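Local coordinates for protein streptokinase domain B (Streptococcus dysgalactiae subsp. equisimilis, PDB 1QQR) that probably helps streptokinase activate plasminogen without proteolysis, as one domain of this bacterial activator of fibrinolysis, at residues 10-15 against 47-52; 23-28 against 59-64; 74-79 against 96-101; 101-106 against 110-115. All blocks are in the same frame, centred on the assembly; numbering follows the deposited sequence.

Interaction 1. Residues 10-15 against 47-52; sequences VEYTVQ and QELLAQ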
loop_
_atom_site.group_PDB
_atom_site.type_symbol
_atom_site.label_atom_id
_atom_site.label_comp_id
_atom_site.label_asym_id
_atom_site.label_seq_id
_atom_site.Cartn_x
_atom_site.Cartn_y
_atom_site.Cartn_z
ATOM N N VAL A 10 5.956 7.604 -1.351
ATOM C CA VAL A 10 4.837 6.705 -1.136
ATOM C C VAL A 10 5.214 5.302 -1.589
ATOM O O VAL A 10 5.380 5.044 -2.787
ATOM C CB VAL A 10 3.573 7.166 -1.907
ATOM C CG1 VAL A 10 2.404 6.231 -1.616
ATOM C CG2 VAL A 10 3.214 8.578 -1.516
ATOM N N GLU A 11 5.376 4.412 -0.617
ATOM C CA GLU A 11 5.695 3.032 -0.913
ATOM C C GLU A 11 4.426 2.179 -0.883
ATOM O O GLU A 11 3.450 2.477 -0.177
ATOM C CB GLU A 11 6.732 2.498 0.068
ATOM C CG GLU A 11 8.141 2.938 -0.282
ATOM C CD GLU A 11 9.139 2.674 0.835
ATOM O OE1 GLU A 11 9.138 1.565 1.405
ATOM O OE2 GLU A 11 9.940 3.579 1.139
ATOM N N TYR A 12 4.455 1.093 -1.642
ATOM C CA TYR A 12 3.288 0.240 -1.752
ATOM C C TYR A 12 3.591 -1.223 -1.552
ATOM O O TYR A 12 4.598 -1.736 -2.030
ATOM C CB TYR A 12 2.683 0.448 -3.140
ATOM C CG TYR A 12 1.403 -0.294 -3.400
ATOM C CD1 TYR A 12 0.209 0.135 -2.854
ATOM C CD2 TYR A 12 1.389 -1.424 -4.217
ATOM C CE1 TYR A 12 -0.979 -0.539 -3.112
ATOM C CE2 TYR A 12 0.203 -2.118 -4.489
ATOM C CZ TYR A 12 -0.982 -1.668 -3.938
ATOM O OH TYR A 12 -2.171 -2.303 -4.255
ATOM N N THR A 13 2.736 -1.887 -0.800
ATOM C CA THR A 13 2.868 -3.318 -0.624
ATOM C C THR A 13 1.457 -3.931 -0.693
ATOM O O THR A 13 0.477 -3.368 -0.180
ATOM C CB THR A 13 3.572 -3.697 0.682
ATOM O OG1 THR A 13 3.790 -5.108 0.675
ATOM C CG2 THR A 13 2.753 -3.346 1.887
ATOM N N VAL A 14 1.360 -5.063 -1.369
ATOM C CA VAL A 14 0.091 -5.739 -1.554
ATOM C C VAL A 14 0.212 -7.242 -1.333
ATOM O O VAL A 14 1.196 -7.868 -1.727
ATOM C CB VAL A 14 -0.467 -5.484 -2.990
ATOM C CG1 VAL A 14 0.487 -6.019 -4.024
ATOM C CG2 VAL A 14 -1.833 -6.124 -3.152
ATOM N N GLN A 15 -0.800 -7.797 -0.678
ATOM C CA GLN A 15 -0.887 -9.223 -0.405
ATOM C C GLN A 15 -2.098 -9.746 -1.214
ATOM O O GLN A 15 -3.147 -9.087 -1.283
ATOM C CB GLN A 15 -1.079 -9.444 1.105
ATOM C CG GLN A 15 -1.688 -10.802 1.471
ATOM C CD GLN A 15 -1.856 -11.011 2.982
ATOM O OE1 GLN A 15 -2.435 -10.169 3.692
ATOM N NE2 GLN A 15 -1.358 -12.145 3.477
ATOM N N GLN A 47 -8.720 3.829 -7.671
ATOM C CA GLN A 47 -8.561 3.289 -9.027
ATOM C C GLN A 47 -7.094 3.160 -9.409
ATOM O O GLN A 47 -6.692 2.197 -10.056
ATOM C CB GLN A 47 -9.288 4.147 -10.070
ATOM C CG GLN A 47 -10.809 4.083 -9.975
ATOM C CD GLN A 47 -11.379 5.082 -9.003
ATOM O OE1 GLN A 47 -12.595 5.197 -8.868
ATOM N NE2 GLN A 47 -10.511 5.812 -8.317
ATOM N N GLU A 48 -6.294 4.140 -9.016
ATOM C CA GLU A 48 -4.865 4.098 -9.294
ATOM C C GLU A 48 -4.210 2.930 -8.560
ATOM O O GLU A 48 -3.321 2.274 -9.100
ATOM C CB GLU A 48 -4.201 5.390 -8.841
ATOM C CG GLU A 48 -4.768 6.626 -9.525
ATOM C CD GLU A 48 -4.077 7.905 -9.069
ATOM O OE1 GLU A 48 -3.391 8.533 -9.907
ATOM O OE2 GLU A 48 -4.217 8.268 -7.878
ATOM N N LEU A 49 -4.642 2.682 -7.326
ATOM C CA LEU A 49 -4.064 1.594 -6.541
ATOM C C LEU A 49 -4.449 0.249 -7.170
ATOM O O LEU A 49 -3.603 -0.669 -7.274
ATOM C CB LEU A 49 -4.519 1.685 -5.075
ATOM C CG LEU A 49 -3.996 2.919 -4.325
ATOM C CD1 LEU A 49 -4.524 2.896 -2.904
ATOM C CD2 LEU A 49 -2.456 2.941 -4.314
ATOM N N LEU A 50 -5.705 0.146 -7.611
ATOM C CA LEU A 50 -6.164 -1.074 -8.279
ATOM C C LEU A 50 -5.302 -1.331 -9.506
ATOM O O LEU A 50 -4.887 -2.467 -9.744
ATOM C CB LEU A 50 -7.624 -0.966 -8.736
ATOM C CG LEU A 50 -8.081 -2.152 -9.615
ATOM C CD1 LEU A 50 -8.286 -3.407 -8.779
ATOM C CD2 LEU A 50 -9.378 -1.800 -10.275
ATOM N N ALA A 51 -5.008 -0.284 -10.274
ATOM C CA ALA A 51 -4.213 -0.470 -11.479
ATOM C C ALA A 51 -2.849 -1.009 -11.087
ATOM O O ALA A 51 -2.307 -1.899 -11.748
ATOM C CB ALA A 51 -4.077 0.852 -12.269
ATOM N N GLN A 52 -2.295 -0.467 -10.006
ATOM C CA GLN A 52 -1.000 -0.916 -9.513
ATOM C C GLN A 52 -1.055 -2.387 -9.091
ATOM O O GLN A 52 -0.194 -3.185 -9.447
ATOM C CB GLN A 52 -0.573 -0.080 -8.301
ATOM C CG GLN A 52 0.374 1.041 -8.613
ATOM C CD GLN A 52 1.584 0.565 -9.392
ATOM O OE1 GLN A 52 2.265 -0.409 -9.012
ATOM N NE2 GLN A 52 1.859 1.247 -10.494
#
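Tyr12 reaches out from strand 8-18 and lays its ring against Leu49 on the flank of helix 46-60. The close part of the contact is small and apolar: CD2 of Leu49 comes to 4.0 Å from Tyr12 CE1 and nearly as close to CD1, so one methyl group sits against the CD1-CE1 side of the ring. It approaches obliquely, neither squarely over the ring nor in its plane. The tyrosine's extended first torsion (chi1 -176°, CG opposite the backbone N) carries its ring from the strand to the helix. On the leucine, chi1 (-66°) and an extended chi2 together bring the CD2 branch to the ring.

This is the packing of one long helix across a mixed beta sheet, the beta-grasp fold known for streptokinase domains. Leu35 of the neighbouring strand 33-38 touches Tyr12, Leu49 and Gln52 alike, while Ala53 and Ile56, farther along the helix, also meet the tyrosine.

Toward Gln52 the fit is looser. The nearest approach there is 4.4 Å, from Tyr12 CE2 to Gln52 CB, and the amide plays no part in it; Gln52 OE1 instead takes a hydrogen bond from Lys33. The phenol hydroxyl is similarly engaged elsewhere: Tyr12 OH lies 3.7 Å from Leu49 O, too far for a bond, and pairs with the carboxylate of Glu122 on strand 111-128. Gln47 and Ala51 are on the exposed side of the helix, turned to solvent, whereas Tyr12 and Leu49 are buried between helix and sheet.

Interaction 2. Residues 23-28 against 59-64; sequences DDFRPG and KNHPGY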
loop_
_atom_site.group_PDB
_atom_site.type_symbol
_atom_site.label_atom_id
_atom_site.label_comp_id
_atom_site.label_asym_id
_atom_site.label_seq_id
_atom_site.Cartn_x
_atom_site.Cartn_y
_atom_site.Cartn_z
ATOM N N ASP A 23 -0.694 -23.182 -4.182
ATOM C CA ASP A 23 0.633 -23.087 -3.580
ATOM C C ASP A 23 1.455 -21.872 -3.980
ATOM O O ASP A 23 2.091 -21.252 -3.128
ATOM C CB ASP A 23 1.446 -24.349 -3.882
ATOM C CG ASP A 23 0.893 -25.572 -3.186
ATOM O OD1 ASP A 23 0.565 -25.468 -1.980
ATOM O OD2 ASP A 23 0.795 -26.636 -3.839
ATOM N N ASP A 24 1.455 -21.537 -5.268
ATOM C CA ASP A 24 2.227 -20.394 -5.754
ATOM C C ASP A 24 2.128 -19.190 -4.824
ATOM O O ASP A 24 3.040 -18.356 -4.775
ATOM C CB ASP A 24 1.770 -20.009 -7.161
ATOM C CG ASP A 24 1.974 -21.131 -8.164
ATOM O OD1 ASP A 24 3.130 -21.595 -8.308
ATOM O OD2 ASP A 24 0.978 -21.545 -8.805
ATOM N N PHE A 25 1.019 -19.104 -4.090
ATOM C CA PHE A 25 0.821 -18.011 -3.148
ATOM C C PHE A 25 1.413 -18.396 -1.793
ATOM O O PHE A 25 0.697 -18.725 -0.846
ATOM C CB PHE A 25 -0.666 -17.661 -3.020
ATOM C CG PHE A 25 -1.237 -17.005 -4.249
ATOM C CD1 PHE A 25 -1.683 -17.769 -5.323
ATOM C CD2 PHE A 25 -1.280 -15.619 -4.358
ATOM C CE1 PHE A 25 -2.150 -17.162 -6.485
ATOM C CE2 PHE A 25 -1.743 -15.004 -5.516
ATOM C CZ PHE A 25 -2.179 -15.776 -6.579
ATOM N N ARG A 26 2.743 -18.365 -1.735
ATOM C CA ARG A 26 3.510 -18.680 -0.535
ATOM C C ARG A 26 3.385 -17.528 0.472
ATOM O O ARG A 26 3.803 -16.409 0.197
ATOM C CB ARG A 26 4.988 -18.869 -0.918
ATOM C CG ARG A 26 5.916 -19.076 0.269
ATOM C CD ARG A 26 7.402 -18.977 -0.096
ATOM N NE ARG A 26 8.233 -19.229 1.081
ATOM C CZ ARG A 26 9.552 -19.074 1.129
ATOM N NH1 ARG A 26 10.221 -18.661 0.062
ATOM N NH2 ARG A 26 10.207 -19.337 2.252
ATOM N N PRO A 27 2.826 -17.788 1.659
ATOM C CA PRO A 27 2.715 -16.671 2.606
ATOM C C PRO A 27 4.091 -16.175 3.088
ATOM O O PRO A 27 5.070 -16.923 3.096
ATOM C CB PRO A 27 1.865 -17.258 3.731
ATOM C CG PRO A 27 2.268 -18.705 3.735
ATOM C CD PRO A 27 2.382 -19.060 2.261
ATOM N N GLY A 28 4.172 -14.904 3.465
ATOM C CA GLY A 28 5.439 -14.393 3.931
ATOM C C GLY A 28 6.078 -13.418 2.972
ATOM O O GLY A 28 7.154 -12.879 3.270
ATOM N N LYS A 59 2.332 -9.687 -13.246
ATOM C CA LYS A 59 3.716 -10.148 -13.261
ATOM C C LYS A 59 3.956 -11.372 -12.392
ATOM O O LYS A 59 4.485 -12.366 -12.867
ATOM C CB LYS A 59 4.674 -9.049 -12.810
ATOM C CG LYS A 59 4.629 -7.783 -13.638
ATOM C CD LYS A 59 5.629 -6.750 -13.087
ATOM C CE LYS A 59 5.566 -5.417 -13.834
ATOM N NZ LYS A 59 6.551 -4.427 -13.292
ATOM N N ASN A 60 3.565 -11.311 -11.124
ATOM C CA ASN A 60 3.800 -12.436 -10.221
ATOM C C ASN A 60 2.851 -13.609 -10.341
ATOM O O ASN A 60 3.230 -14.730 -10.038
ATOM C CB ASN A 60 3.782 -11.976 -8.766
ATOM C CG ASN A 60 4.792 -10.892 -8.486
ATOM O OD1 ASN A 60 5.878 -10.867 -9.066
ATOM N ND2 ASN A 60 4.450 -9.999 -7.574
ATOM N N HIS A 61 1.619 -13.365 -10.771
ATOM C CA HIS A 61 0.657 -14.452 -10.866
ATOM C C HIS A 61 -0.198 -14.408 -12.114
ATOM O O HIS A 61 -1.403 -14.126 -12.057
ATOM C CB HIS A 61 -0.225 -14.455 -9.628
ATOM C CG HIS A 61 0.541 -14.591 -8.352
ATOM N ND1 HIS A 61 0.769 -13.531 -7.502
ATOM C CD2 HIS A 61 1.131 -15.665 -7.779
ATOM C CE1 HIS A 61 1.462 -13.947 -6.457
ATOM N NE2 HIS A 61 1.694 -15.239 -6.602
ATOM N N PRO A 62 0.419 -14.702 -13.270
ATOM C CA PRO A 62 -0.281 -14.700 -14.558
ATOM C C PRO A 62 -1.446 -15.704 -14.484
ATOM O O PRO A 62 -1.319 -16.788 -13.905
ATOM C CB PRO A 62 0.822 -15.101 -15.537
ATOM C CG PRO A 62 1.650 -16.048 -14.715
ATOM C CD PRO A 62 1.751 -15.329 -13.390
ATOM N N GLY A 63 -2.586 -15.330 -15.041
ATOM C CA GLY A 63 -3.739 -16.210 -14.971
ATOM C C GLY A 63 -4.740 -15.823 -13.886
ATOM O O GLY A 63 -5.874 -16.315 -13.893
ATOM N N TYR A 64 -4.335 -14.961 -12.949
ATOM C CA TYR A 64 -5.234 -14.520 -11.884
ATOM C C TYR A 64 -5.672 -13.091 -12.127
ATOM O O TYR A 64 -5.027 -12.364 -12.872
ATOM C CB TYR A 64 -4.551 -14.590 -10.518
ATOM C CG TYR A 64 -4.481 -15.968 -9.907
ATOM C CD1 TYR A 64 -3.535 -16.897 -10.330
ATOM C CD2 TYR A 64 -5.370 -16.347 -8.907
ATOM C CE1 TYR A 64 -3.476 -18.171 -9.770
ATOM C CE2 TYR A 64 -5.324 -17.623 -8.342
ATOM C CZ TYR A 64 -4.376 -18.525 -8.775
ATOM O OH TYR A 64 -4.317 -19.775 -8.202
#
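The Phe25 ring has His61 over one face and presents its edge to Tyr64. Phenylalanine and imidazole form a face-to-face stack, with centroids 3.9 Å apart and planes only 14° from parallel. Phe25 CE2 sits over the centre of the imidazole, while the histidine lies toward the rim of the phenyl ring, making the overlap offset. Against Tyr64 the geometry is edge-to-face: the planes are 71° apart, and Phe25 CE1 points at the tyrosine face, 3.5 Å from Tyr64 CZ. The backbone O of Asp24 lies at the edge of the imidazole, near its plane. Phe25 stands at the centre of an inverse gamma turn, and with CG beside its backbone N (chi1 -70°) it sends its ring across to the other two.

His61 and Tyr64 are the ends of a type II beta turn, closed by Tyr64 N to His61 O at 3.2 Å, and this brings both rings to the same phenylalanine. The Tyr64 hydroxyl is bonded to Asp22. The cluster ties the loop between strands 8-18 and 33-38 to the turn joining helix 46-60 to strand 64-76, and Pro18 and Val126 of the adjoining strands pack against both Phe25 and Tyr64.

Interaction 3. Residues 74-79 against 96-101; sequences VTHDND and KNREQA
His76, the last residue of strand 64-76, and Asp77, just after it, meet Lys96 and Arg98 of the loop that leads to strand 102-104. The chain turns back here through a type II' beta turn from His76 to Asp79, closed by Asp79 N to His76 O. Lys96 crosses the His76 ring at about a right angle. Its CD sits 3.6 Å from the ring centroid, over the face, in a CH-pi contact made by the aliphatic chain; the bend at chi4 comes beyond this touching carbon.

The Arg98 side chain also crosses the histidine, with guanidinium and imidazole planes 89° apart and NH1 beside His76 CB. Asp77 arrives from the opposite direction, and in the resulting salt bridge Arg98 NH1 donates to Asp77 OD2 at 3.1 Å, nearly straight (163°). OD2 lies in the guanidinium plane, whereas NH1 meets it from above the carboxylate plane (53°). Asp118 provides a second acidic partner at NH2, while Asp77 OD1 accepts from the backbone of Thr117, so strand 111-128 probably helps to position both partners.

The guanidinium is also held from within its own loop: Arg98 NE and NH2 both donate to Lys96 O, at 3.1 and 3.2 Å, approaching the same face of the carbonyl plane.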
loop_
_atom_site.group_PDB
_atom_site.type_symbol
_atom_site.label_atom_id
_atom_site.label_comp_id
_atom_site.label_asym_id
_atom_site.label_seq_id
_atom_site.Cartn_x
_atom_site.Cartn_y
_atom_site.Cartn_z
ATOM N N VAL A 74 -2.679 2.880 5.545
ATOM C CA VAL A 74 -1.510 3.698 5.321
ATOM C C VAL A 74 -0.796 3.844 6.635
ATOM O O VAL A 74 -1.429 4.136 7.633
ATOM C CB VAL A 74 -1.874 5.112 4.759
ATOM C CG1 VAL A 74 -0.612 5.802 4.227
ATOM C CG2 VAL A 74 -2.888 4.981 3.637
ATOM N N THR A 75 0.516 3.607 6.636
ATOM C CA THR A 75 1.330 3.766 7.835
ATOM C C THR A 75 2.218 4.942 7.451
ATOM O O THR A 75 2.829 4.938 6.388
ATOM C CB THR A 75 2.230 2.504 8.138
ATOM O OG1 THR A 75 1.403 1.337 8.263
ATOM C CG2 THR A 75 3.034 2.694 9.457
ATOM N N HIS A 76 2.286 5.951 8.307
ATOM C CA HIS A 76 3.088 7.145 8.018
ATOM C C HIS A 76 4.365 7.152 8.795
ATOM O O HIS A 76 4.323 7.249 10.017
ATOM C CB HIS A 76 2.309 8.380 8.400
ATOM C CG HIS A 76 0.900 8.333 7.948
ATOM N ND1 HIS A 76 -0.137 8.050 8.809
ATOM C CD2 HIS A 76 0.353 8.481 6.720
ATOM C CE1 HIS A 76 -1.267 8.032 8.128
ATOM N NE2 HIS A 76 -1.000 8.288 6.861
ATOM N N ASP A 77 5.492 7.057 8.096
ATOM C CA ASP A 77 6.783 7.038 8.772
ATOM C C ASP A 77 6.743 5.980 9.876
ATOM O O ASP A 77 6.211 4.901 9.646
ATOM C CB ASP A 77 7.085 8.449 9.299
ATOM C CG ASP A 77 7.260 9.418 8.169
ATOM O OD1 ASP A 77 8.209 9.214 7.372
ATOM O OD2 ASP A 77 6.443 10.352 8.038
ATOM N N ASN A 78 7.290 6.273 11.054
ATOM C CA ASN A 78 7.288 5.309 12.166
ATOM C C ASN A 78 6.198 5.635 13.158
ATOM O O ASN A 78 6.187 5.142 14.276
ATOM C CB ASN A 78 8.634 5.305 12.892
ATOM C CG ASN A 78 9.684 4.521 12.142
ATOM O OD1 ASN A 78 10.877 4.644 12.407
ATOM N ND2 ASN A 78 9.243 3.701 11.205
ATOM N N ASP A 79 5.294 6.496 12.734
ATOM C CA ASP A 79 4.176 6.922 13.554
ATOM C C ASP A 79 3.267 5.725 13.873
ATOM O O ASP A 79 3.011 4.852 13.037
ATOM C CB ASP A 79 3.434 8.028 12.793
ATOM C CG ASP A 79 2.330 8.671 13.597
ATOM O OD1 ASP A 79 2.108 8.287 14.769
ATOM O OD2 ASP A 79 1.673 9.577 13.034
ATOM N N LYS A 96 -1.106 12.926 4.004
ATOM C CA LYS A 96 -1.207 13.544 5.323
ATOM C C LYS A 96 -0.059 14.512 5.663
ATOM O O LYS A 96 1.109 14.241 5.373
ATOM C CB LYS A 96 -1.284 12.409 6.344
ATOM C CG LYS A 96 -1.493 12.773 7.775
ATOM C CD LYS A 96 -1.511 11.479 8.584
ATOM C CE LYS A 96 -1.528 11.710 10.091
ATOM N NZ LYS A 96 -2.912 11.880 10.653
ATOM N N ASN A 97 -0.413 15.647 6.269
ATOM C CA ASN A 97 0.557 16.672 6.671
ATOM C C ASN A 97 1.381 16.134 7.824
ATOM O O ASN A 97 0.876 15.407 8.685
ATOM C CB ASN A 97 -0.161 17.949 7.131
ATOM C CG ASN A 97 0.727 19.180 7.077
ATOM O OD1 ASN A 97 1.907 19.112 6.712
ATOM N ND2 ASN A 97 0.158 20.321 7.431
ATOM N N ARG A 98 2.654 16.486 7.850
ATOM C CA ARG A 98 3.500 16.001 8.918
ATOM C C ARG A 98 4.784 16.785 9.096
ATOM O O ARG A 98 5.244 17.532 8.215
ATOM C CB ARG A 98 3.855 14.517 8.684
ATOM C CG ARG A 98 4.896 14.316 7.571
ATOM C CD ARG A 98 4.877 12.903 7.000
ATOM N NE ARG A 98 3.663 12.617 6.230
ATOM C CZ ARG A 98 3.330 11.412 5.762
ATOM N NH1 ARG A 98 4.111 10.362 5.993
ATOM N NH2 ARG A 98 2.234 11.260 5.017
ATOM N N GLU A 99 5.366 16.554 10.262
ATOM C CA GLU A 99 6.625 17.142 10.672
ATOM C C GLU A 99 7.708 16.471 9.829
ATOM O O GLU A 99 7.626 15.278 9.563
ATOM C CB GLU A 99 6.831 16.838 12.151
ATOM C CG GLU A 99 7.656 17.861 12.868
ATOM C CD GLU A 99 6.992 19.213 12.897
ATOM O OE1 GLU A 99 5.906 19.323 13.498
ATOM O OE2 GLU A 99 7.563 20.157 12.315
ATOM N N GLN A 100 8.707 17.231 9.398
ATOM C CA GLN A 100 9.798 16.696 8.578
ATOM C C GLN A 100 10.602 15.677 9.382
ATOM O O GLN A 100 11.005 15.949 10.504
ATOM C CB GLN A 100 10.720 17.827 8.123
ATOM C CG GLN A 100 12.021 17.371 7.507
ATOM C CD GLN A 100 11.840 16.805 6.121
ATOM O OE1 GLN A 100 11.196 17.420 5.273
ATOM N NE2 GLN A 100 12.426 15.637 5.869
ATOM N N ALA A 101 10.843 14.509 8.796
ATOM C CA ALA A 101 11.589 13.449 9.476
ATOM C C ALA A 101 13.087 13.727 9.615
ATOM O O ALA A 101 13.711 14.350 8.736
ATOM C CB ALA A 101 11.409 12.125 8.730
#

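Interaction 4. Residues 101-106 against 110-115; sequences AYRINK and LNEEIN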
loop_
_atom_site.group_PDB
_atom_site.type_symbol
_atom_site.label_atom_id
_atom_site.label_comp_id
_atom_site.label_asym_id
_atom_site.label_seq_id
_atom_site.Cartn_x
_atom_site.Cartn_y
_atom_site.Cartn_z
ATOM N N ALA A 101 10.843 14.509 8.796
ATOM C CA ALA A 101 11.589 13.449 9.476
ATOM C C ALA A 101 13.087 13.727 9.615
ATOM O O ALA A 101 13.711 14.350 8.736
ATOM C CB ALA A 101 11.409 12.125 8.730
ATOM N N TYR A 102 13.666 13.237 10.707
ATOM C CA TYR A 102 15.107 13.363 10.904
ATOM C C TYR A 102 15.604 12.325 11.897
ATOM O O TYR A 102 14.829 11.767 12.670
ATOM C CB TYR A 102 15.485 14.741 11.454
ATOM C CG TYR A 102 15.122 14.895 12.908
ATOM C CD1 TYR A 102 13.820 15.206 13.283
ATOM C CD2 TYR A 102 16.069 14.652 13.920
ATOM C CE1 TYR A 102 13.446 15.272 14.623
ATOM C CE2 TYR A 102 15.708 14.723 15.278
ATOM C CZ TYR A 102 14.396 15.035 15.612
ATOM O OH TYR A 102 14.024 15.136 16.918
ATOM N N ARG A 103 16.908 12.092 11.879
ATOM C CA ARG A 103 17.533 11.182 12.826
ATOM C C ARG A 103 18.664 11.968 13.492
ATOM O O ARG A 103 19.039 13.052 13.047
ATOM C CB ARG A 103 18.094 9.940 12.127
ATOM C CG ARG A 103 19.068 10.225 11.029
ATOM C CD ARG A 103 19.846 8.965 10.673
ATOM N NE ARG A 103 20.561 9.128 9.408
ATOM C CZ ARG A 103 20.229 8.514 8.275
ATOM N NH1 ARG A 103 19.194 7.679 8.245
ATOM N NH2 ARG A 103 20.915 8.757 7.161
ATOM N N ILE A 104 19.205 11.421 14.561
ATOM C CA ILE A 104 20.282 12.071 15.272
ATOM C C ILE A 104 21.629 11.509 14.828
ATOM O O ILE A 104 21.826 10.304 14.811
ATOM C CB ILE A 104 20.064 11.908 16.772
ATOM C CG1 ILE A 104 18.817 12.720 17.152
ATOM C CG2 ILE A 104 21.310 12.332 17.546
ATOM C CD1 ILE A 104 18.459 12.715 18.634
ATOM N N ASN A 105 22.539 12.392 14.419
ATOM C CA ASN A 105 23.865 11.964 13.969
ATOM C C ASN A 105 24.541 11.349 15.170
ATOM O O ASN A 105 24.678 12.006 16.206
ATOM C CB ASN A 105 24.707 13.152 13.494
ATOM C CG ASN A 105 26.094 12.730 13.004
ATOM O OD1 ASN A 105 26.318 12.558 11.807
ATOM N ND2 ASN A 105 27.023 12.551 13.934
ATOM N N LYS A 106 24.959 10.097 15.034
ATOM C CA LYS A 106 25.618 9.399 16.129
ATOM C C LYS A 106 26.850 10.160 16.634
ATOM O O LYS A 106 26.967 10.455 17.829
ATOM C CB LYS A 106 26.006 7.985 15.682
ATOM C CG LYS A 106 24.813 7.106 15.309
ATOM C CD LYS A 106 25.231 5.648 15.098
ATOM C CE LYS A 106 24.022 4.739 14.869
ATOM N NZ LYS A 106 24.416 3.318 14.647
ATOM N N LEU A 110 23.915 15.877 16.332
ATOM C CA LEU A 110 23.095 16.920 15.713
ATOM C C LEU A 110 22.043 16.254 14.825
ATOM O O LEU A 110 22.176 15.080 14.485
ATOM C CB LEU A 110 23.964 17.882 14.896
ATOM C CG LEU A 110 24.886 18.746 15.777
ATOM C CD1 LEU A 110 25.755 19.660 14.902
ATOM C CD2 LEU A 110 24.035 19.597 16.745
ATOM N N ASN A 111 21.002 16.997 14.458
ATOM C CA ASN A 111 19.937 16.454 13.633
ATOM C C ASN A 111 20.180 16.464 12.127
ATOM O O ASN A 111 20.610 17.481 11.567
ATOM C CB ASN A 111 18.637 17.212 13.895
ATOM C CG ASN A 111 18.259 17.227 15.351
ATOM O OD1 ASN A 111 18.602 16.314 16.104
ATOM N ND2 ASN A 111 17.532 18.251 15.756
ATOM N N GLU A 112 19.892 15.339 11.466
ATOM C CA GLU A 112 20.001 15.262 10.013
ATOM C C GLU A 112 18.681 14.781 9.410
ATOM O O GLU A 112 18.188 13.697 9.717
ATOM C CB GLU A 112 21.151 14.368 9.571
ATOM C CG GLU A 112 21.155 12.990 10.133
ATOM C CD GLU A 112 22.086 12.101 9.347
ATOM O OE1 GLU A 112 21.882 11.995 8.113
ATOM O OE2 GLU A 112 23.016 11.522 9.955
ATOM N N GLU A 113 18.105 15.617 8.556
ATOM C CA GLU A 113 16.831 15.322 7.940
ATOM C C GLU A 113 16.898 14.175 6.961
ATOM O O GLU A 113 17.905 13.958 6.294
ATOM C CB GLU A 113 16.280 16.567 7.251
ATOM C CG GLU A 113 16.047 17.731 8.212
ATOM C CD GLU A 113 15.542 18.972 7.500
ATOM O OE1 GLU A 113 15.880 19.159 6.308
ATOM O OE2 GLU A 113 14.813 19.764 8.129
ATOM N N ILE A 114 15.816 13.414 6.914
ATOM C CA ILE A 114 15.730 12.293 5.996
ATOM C C ILE A 114 14.341 12.296 5.411
ATOM O O ILE A 114 13.446 13.035 5.875
ATOM C CB ILE A 114 16.002 10.950 6.686
ATOM C CG1 ILE A 114 15.155 10.815 7.953
ATOM C CG2 ILE A 114 17.487 10.824 6.992
ATOM C CD1 ILE A 114 15.152 9.391 8.505
ATOM N N ASN A 115 14.158 11.496 4.376
ATOM C CA ASN A 115 12.873 11.445 3.696
ATOM C C ASN A 115 11.736 10.838 4.497
ATOM O O ASN A 115 11.907 9.856 5.217
ATOM C CB ASN A 115 13.042 10.724 2.361
ATOM C CG ASN A 115 13.867 11.546 1.372
ATOM O OD1 ASN A 115 14.908 11.102 0.881
ATOM N ND2 ASN A 115 13.404 12.763 1.090
#
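Arg103 and Glu112 face each other as a hydrogen-bonded pair in a two-stranded antiparallel hairpin, and their side chains lie together on one face of it. Each has CG between its backbone N and carbonyl carbon (chi1 56° for the arginine, 54° for the glutamate), an uncommon setting that brings the two CG atoms within 3.6 Å before both chains run on extended. They then cross, and Arg103 NE makes a salt bridge to Glu112 OE1 at 3.4 Å. The carboxylate lies at the guanidinium edge with its own plane turned steeply to it. Ile114 covers one guanidinium face, its CG2 methyl 3.7 Å above the plane and over the centre.

The opposite face of the hairpin carries Tyr102, Ile104, Asn111 and Glu113. Tyr102 leans over toward Asn111, ring and amide planes 47° apart, with Tyr102 CE2 3.4 Å from Asn111 OD1. Ile104 lies alongside the same asparagine, pointing the same way. Glu113 forms a salt bridge with Lys6.

Between the two faces the backbones are joined by four hydrogen bonds. Arg103 and Glu112 exchange two, while Asn105 N to Leu110 O, the shortest at 2.7 Å, comes near the connecting turn. At the other end Ile114 N bonds to Ala101 O, and Ala101 CB packs on Ile114 CG1.

Since most of these residues are exposed, the regular backbone bonding probably defines the hairpin more firmly than the long salt bridge, whose strength water would be expected to weaken.

Interaction 1 belongs to the core, where helix 46-60 covers the main sheet and the touch is almost wholly apolar. Interaction 2 uses the turn that leaves that same helix, about 16 Å away, centre to centre, and replaces a ring-on-methyl contact with a cluster of three rings in a partly buried setting. Interaction 3, on the opposite side of the chain's centre from interaction 2, is also partly buried but relies on charge and on an aliphatic chain over a ring. Interaction 4 is a surface hairpin held chiefly by backbone hydrogen bonds. Interactions 3 and 4 share Ala101 and touch through Gln100; strand 111-128 continues from the hairpin into the main sheet.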